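Local coordinates for myosin-2 (Saccharomyces cerevisiae, PDB 6IXO), which carries organelles and other cargo along actin cables for their segregation, gripping receptor proteins through the globular tail domain described here, at residues I44-R49 with K217-E222; P38-A43 with Y213-S218. All coordinates share one frame; numbering follows the deposited sequence.

Interaction 1: residues I44-R49 with K217-E222; sequences IQLSKR and KSFHIE
A Schellman motif ends helix 202-218 in the globular cargo-binding tail, and its C-prime residue, His220, reaches across to the backbone of Leu46 in the connection leading to helix 48-51. Positive phi at His220 (59°) turns the chain out of the helix, and the turn is closed by Ile221 N to Met216 O, with His220 N to Lys217 O inside it. The imidazole NE2 donates to Leu46 O at 2.7 Å; the bond is bent, 144° at the hydrogen, and although the oxygen lies in the ring plane, the donor stands above the carbonyl plane. Lys48 covers one face of the same ring, its CG 4.1 Å from the centroid in a CH-pi contact, and the extended chain then runs past the imidazole. Leu46 and Phe219 run alongside each other. With CG of Leu46 set beside its backbone N (chi1 -59°), CD1 arrives at the edge of the phenyl ring, near its plane, 3.7 Å from CE1 of Phe219. Val51 packs on both. Two waters bridge the segments: one joins Ile44 O to the Ser218 hydroxyl, the other links backbone to backbone, accepting from Leu46 N and donating to Ser218 O at 2.7 Å.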
loop_
_atom_site.group_PDB
_atom_site.type_symbol
_atom_site.label_atom_id
_atom_site.label_comp_id
_atom_site.label_asym_id
_atom_site.label_seq_id
_atom_site.Cartn_x
_atom_site.Cartn_y
_atom_site.Cartn_z
ATOM N N ILE A 44 7.914 18.805 6.603
ATOM C CA ILE A 44 9.123 18.103 6.202
ATOM C C ILE A 44 9.418 18.221 4.710
ATOM O O ILE A 44 8.552 18.001 3.866
ATOM C CB ILE A 44 9.031 16.625 6.600
ATOM C CG1 ILE A 44 9.091 16.533 8.127
ATOM C CG2 ILE A 44 10.129 15.815 5.925
ATOM C CD1 ILE A 44 9.188 15.163 8.634
ATOM N N GLN A 45 10.659 18.578 4.397
ATOM C CA GLN A 45 11.065 18.759 3.011
ATOM C C GLN A 45 12.271 17.884 2.685
ATOM O O GLN A 45 13.416 18.262 2.904
ATOM C CB GLN A 45 11.358 20.237 2.737
ATOM C CG GLN A 45 10.105 21.113 2.835
ATOM C CD GLN A 45 10.403 22.604 2.777
ATOM O OE1 GLN A 45 11.557 23.017 2.648
ATOM N NE2 GLN A 45 9.355 23.419 2.880
ATOM N N LEU A 46 11.990 16.695 2.173
ATOM C CA LEU A 46 13.035 15.748 1.794
ATOM C C LEU A 46 13.409 15.894 0.350
ATOM O O LEU A 46 12.533 15.977 -0.511
ATOM C CB LEU A 46 12.574 14.304 2.030
ATOM C CG LEU A 46 12.194 13.986 3.458
ATOM C CD1 LEU A 46 11.703 12.542 3.550
ATOM C CD2 LEU A 46 13.396 14.218 4.343
ATOM N N SER A 47 14.707 15.901 0.074
ATOM C CA SER A 47 15.158 15.723 -1.293
ATOM C C SER A 47 14.978 14.257 -1.682
ATOM O O SER A 47 14.864 13.379 -0.817
ATOM C CB SER A 47 16.618 16.134 -1.445
ATOM O OG SER A 47 17.423 15.182 -0.779
ATOM N N LYS A 48 14.970 13.976 -2.981
ATOM C CA LYS A 48 14.784 12.603 -3.425
ATOM C C LYS A 48 15.968 11.752 -2.990
ATOM O O LYS A 48 15.796 10.578 -2.701
ATOM C CB LYS A 48 14.575 12.541 -4.940
ATOM C CG LYS A 48 13.199 13.058 -5.338
ATOM C CD LYS A 48 12.977 13.148 -6.838
ATOM C CE LYS A 48 11.577 13.695 -7.124
ATOM N NZ LYS A 48 11.274 13.800 -8.577
ATOM N N ARG A 49 17.162 12.345 -2.911
ATOM C CA ARG A 49 18.318 11.527 -2.561
ATOM C C ARG A 49 18.254 10.974 -1.118
ATOM O O ARG A 49 18.832 9.933 -0.848
ATOM C CB ARG A 49 19.628 12.306 -2.787
ATOM C CG ARG A 49 20.022 13.242 -1.672
ATOM C CD ARG A 49 21.248 14.057 -2.102
ATOM N NE ARG A 49 21.896 14.736 -0.985
ATOM C CZ ARG A 49 23.127 15.242 -1.035
ATOM N NH1 ARG A 49 23.855 15.137 -2.145
ATOM N NH2 ARG A 49 23.638 15.844 0.030
ATOM N N LYS A 217 3.407 11.212 0.297
ATOM C CA LYS A 217 3.698 12.586 -0.125
ATOM C C LYS A 217 5.181 12.976 0.076
ATOM O O LYS A 217 5.863 13.509 -0.843
ATOM C CB LYS A 217 2.777 13.559 0.642
ATOM C CG LYS A 217 2.904 14.983 0.152
ATOM C CD LYS A 217 1.677 15.830 0.468
ATOM C CE LYS A 217 1.777 17.178 -0.278
ATOM N NZ LYS A 217 0.490 17.941 -0.273
ATOM N N SER A 218 5.685 12.713 1.281
ATOM C CA SER A 218 7.031 13.159 1.632
ATOM C C SER A 218 8.056 12.365 0.864
ATOM O O SER A 218 9.138 12.896 0.562
ATOM C CB SER A 218 7.323 13.026 3.120
ATOM O OG SER A 218 6.502 13.890 3.894
ATOM N N PHE A 219 7.741 11.098 0.565
ATOM C CA PHE A 219 8.728 10.245 -0.113
ATOM C C PHE A 219 8.583 10.316 -1.621
ATOM O O PHE A 219 9.129 9.463 -2.326
ATOM C CB PHE A 219 8.631 8.773 0.336
ATOM C CG PHE A 219 9.000 8.550 1.779
ATOM C CD1 PHE A 219 9.426 9.613 2.578
ATOM C CD2 PHE A 219 8.880 7.279 2.354
ATOM C CE1 PHE A 219 9.738 9.428 3.924
ATOM C CE2 PHE A 219 9.193 7.083 3.689
ATOM C CZ PHE A 219 9.625 8.168 4.481
ATOM N N HIS A 220 7.835 11.318 -2.096
ATOM C CA HIS A 220 7.677 11.595 -3.520
ATOM C C HIS A 220 7.099 10.408 -4.280
ATOM O O HIS A 220 7.537 10.087 -5.363
ATOM C CB HIS A 220 9.038 12.009 -4.128
ATOM C CG HIS A 220 9.739 13.066 -3.334
ATOM N ND1 HIS A 220 9.292 14.370 -3.283
ATOM C CD2 HIS A 220 10.831 13.009 -2.537
ATOM C CE1 HIS A 220 10.094 15.074 -2.506
ATOM N NE2 HIS A 220 11.035 14.274 -2.040
ATOM N N ILE A 221 6.104 9.757 -3.710
ATOM C CA ILE A 221 5.481 8.622 -4.378
ATOM C C ILE A 221 4.409 9.118 -5.314
ATOM O O ILE A 221 3.629 9.996 -4.952
ATOM C CB ILE A 221 4.827 7.640 -3.378
ATOM C CG1 ILE A 221 5.876 7.075 -2.433
ATOM C CG2 ILE A 221 4.143 6.495 -4.135
ATOM C CD1 ILE A 221 6.961 6.319 -3.159
ATOM N N GLU A 222 4.344 8.526 -6.495
ATOM C CA GLU A 222 3.355 8.899 -7.508
ATOM C C GLU A 222 1.887 8.771 -6.974
ATOM O O GLU A 222 1.527 7.764 -6.368
ATOM C CB GLU A 222 3.615 8.032 -8.757
ATOM C CG GLU A 222 4.978 8.352 -9.537
ATOM C CD GLU A 222 6.260 7.578 -9.052
ATOM O OE1 GLU A 222 7.254 7.496 -9.850
ATOM O OE2 GLU A 222 6.315 7.077 -7.893
HETATM O O HOH W 1 6.379 16.763 2.585
HETATM O O HOH W 2 9.581 15.521 0.918
#

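Interaction 2: residues P38-A43 with Y213-S218; sequences PDAGVA and YWCMKS. With SO4 (sulfate ion), chain B.
Val42 lies over one face of the Trp214 indole, with the Gly41 backbone close to CE3; from CB to its far rim this side chain follows the 38-43 loop. Trp214 CB lies 4.1 Å from Gly41 CA. Because CG sits beside the backbone N (chi1 -80°), the ring system passes along the loop: CE3 meets Gly41 C at 3.6 Å, CZ3 meets the N and CA of Val42, and CH2 touches its CA and CB. Val42 CA stands over the six-membered ring, 3.8 Å from its centroid, in a CH-pi contact. Tyr213 sets its CE2 over the centre of the opposite face. At the edge, the one N-H of NE1 is shared weakly between O2 and O4 of a sulfate, probably from the crystallisation liquor, which His274 also binds. An alanine in place of Trp214 would probably leave Gly41 and Val42 without their aromatic platform and open a gap between the loop and Tyr213. One turn on, Ser218 OG accepts an almost straight bond (173°) from Gly41 N at 3.3 Å and also lies 3.0 Å from Trp214 O of its own helix. Ala40 CB settles 4.0 Å from Cys215 SG. Gly41, at phi 147°, adopts a backbone conformation that a side chain would obstruct. This is an irregular loop laid across the last turns of an alpha-helix, within the all-helical tail of a class V myosin.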
loop_
_atom_site.group_PDB
_atom_site.type_symbol
_atom_site.label_atom_id
_atom_site.label_comp_id
_atom_site.label_asym_id
_atom_site.label_seq_id
_atom_site.Cartn_x
_atom_site.Cartn_y
_atom_site.Cartn_z
ATOM N N PRO A 38 13.873 8.254 6.439
ATOM C CA PRO A 38 13.796 9.646 6.927
ATOM C C PRO A 38 12.408 10.017 7.454
ATOM O O PRO A 38 11.453 9.321 7.147
ATOM C CB PRO A 38 14.118 10.472 5.685
ATOM C CG PRO A 38 13.710 9.589 4.544
ATOM C CD PRO A 38 14.057 8.188 4.981
ATOM N N ASP A 39 12.302 11.123 8.192
ATOM C CA ASP A 39 11.027 11.569 8.770
ATOM C C ASP A 39 9.995 12.068 7.746
ATOM O O ASP A 39 10.345 12.755 6.791
ATOM C CB ASP A 39 11.296 12.672 9.796
ATOM C CG ASP A 39 11.287 12.157 11.218
ATOM O OD1 ASP A 39 11.162 10.927 11.404
ATOM O OD2 ASP A 39 11.410 12.982 12.148
ATOM N N ALA A 40 8.718 11.741 7.964
ATOM C CA ALA A 40 7.639 12.211 7.082
ATOM C C ALA A 40 6.571 13.057 7.822
ATOM O O ALA A 40 6.349 12.878 9.022
ATOM C CB ALA A 40 6.983 11.040 6.395
ATOM N N GLY A 41 5.921 13.971 7.096
ATOM C CA GLY A 41 4.955 14.881 7.692
ATOM C C GLY A 41 4.883 16.259 7.055
ATOM O O GLY A 41 5.667 16.598 6.149
ATOM N N VAL A 42 3.961 17.074 7.570
ATOM C CA VAL A 42 3.589 18.348 6.953
ATOM C C VAL A 42 4.736 19.362 6.809
ATOM O O VAL A 42 4.851 20.016 5.771
ATOM C CB VAL A 42 2.417 19.025 7.733
ATOM C CG1 VAL A 42 2.709 19.086 9.230
ATOM C CG2 VAL A 42 2.125 20.417 7.169
ATOM N N ALA A 43 5.583 19.490 7.826
ATOM C CA ALA A 43 6.642 20.498 7.794
ATOM C C ALA A 43 7.976 19.925 7.311
ATOM O O ALA A 43 9.039 20.497 7.560
ATOM C CB ALA A 43 6.807 21.131 9.166
ATOM N N TYR A 213 -0.783 8.671 3.819
ATOM C CA TYR A 213 -0.756 9.893 3.013
ATOM C C TYR A 213 0.563 10.646 3.093
ATOM O O TYR A 213 1.173 11.004 2.045
ATOM C CB TYR A 213 -1.911 10.823 3.474
ATOM C CG TYR A 213 -1.884 12.170 2.775
ATOM C CD1 TYR A 213 -2.493 12.340 1.538
ATOM C CD2 TYR A 213 -1.264 13.267 3.359
ATOM C CE1 TYR A 213 -2.499 13.571 0.902
ATOM C CE2 TYR A 213 -1.263 14.510 2.731
ATOM C CZ TYR A 213 -1.879 14.650 1.500
ATOM O OH TYR A 213 -1.897 15.866 0.865
ATOM N N TRP A 214 1.024 10.929 4.318
ATOM C CA TRP A 214 2.208 11.800 4.463
ATOM C C TRP A 214 3.512 11.103 4.072
ATOM O O TRP A 214 4.419 11.755 3.555
ATOM C CB TRP A 214 2.307 12.334 5.889
ATOM C CG TRP A 214 1.396 13.474 6.088
ATOM C CD1 TRP A 214 0.245 13.508 6.856
ATOM C CD2 TRP A 214 1.496 14.751 5.450
ATOM N NE1 TRP A 214 -0.337 14.753 6.748
ATOM C CE2 TRP A 214 0.407 15.527 5.891
ATOM C CE3 TRP A 214 2.414 15.315 4.548
ATOM C CZ2 TRP A 214 0.205 16.844 5.462
ATOM C CZ3 TRP A 214 2.216 16.612 4.130
ATOM C CH2 TRP A 214 1.119 17.365 4.584
ATOM N N CYS A 215 3.600 9.778 4.285
ATOM C CA CYS A 215 4.804 9.015 3.862
ATOM C C CYS A 215 4.894 9.013 2.350
ATOM O O CYS A 215 5.971 9.245 1.757
ATOM C CB CYS A 215 4.767 7.559 4.417
ATOM S SG CYS A 215 5.173 7.519 6.184
ATOM N N MET A 216 3.757 8.773 1.701
ATOM C CA MET A 216 3.722 8.818 0.238
ATOM C C MET A 216 3.998 10.192 -0.318
ATOM O O MET A 216 4.756 10.342 -1.297
ATOM C CB MET A 216 2.383 8.314 -0.267
ATOM C CG MET A 216 2.259 6.835 0.066
ATOM S SD MET A 216 1.341 6.002 -1.195
ATOM C CE MET A 216 1.442 4.312 -0.620
ATOM N N LYS A 217 3.407 11.212 0.297
ATOM C CA LYS A 217 3.698 12.586 -0.125
ATOM C C LYS A 217 5.181 12.976 0.076
ATOM O O LYS A 217 5.863 13.509 -0.843
ATOM C CB LYS A 217 2.777 13.559 0.642
ATOM C CG LYS A 217 2.904 14.983 0.152
ATOM C CD LYS A 217 1.677 15.830 0.468
ATOM C CE LYS A 217 1.777 17.178 -0.278
ATOM N NZ LYS A 217 0.490 17.941 -0.273
ATOM N N SER A 218 5.685 12.713 1.281
ATOM C CA SER A 218 7.031 13.159 1.632
ATOM C C SER A 218 8.056 12.365 0.864
ATOM O O SER A 218 9.138 12.896 0.562
ATOM C CB SER A 218 7.323 13.026 3.120
ATOM O OG SER A 218 6.502 13.890 3.894
HETATM S S SO4 B . -3.482 16.460 7.656
HETATM O O1 SO4 B . -4.882 16.317 8.043
HETATM O O2 SO4 B . -2.618 16.005 8.743
HETATM O O3 SO4 B . -3.207 17.862 7.354
HETATM O O4 SO4 B . -3.222 15.654 6.471
#

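In the fold
Both contacts fasten the connection from helix 20-32 into the start of helix 48-51 to the C-terminal end of helix 202-218, and their centres are about 7 Å apart. Each is partly buried, with two buried residues and one exposed among the six that touch. Interaction 2 holds the last helical turns through aromatic and glycine packing plus one backbone-to-hydroxyl bond; interaction 1 takes over where the helix stops and relies more on a side-chain-to-carbonyl bond and bridging waters. Ser218 serves both. Inward, Phe219 and Cys215 share Val102 of helix 97-124 as a neighbour, whereas Lys48 and Val42 lie at the exposed margins. The chain runs back along the helix to Gly41, swings out at Val42-Ala43, and returns past the helix end at Leu46 and Lys48.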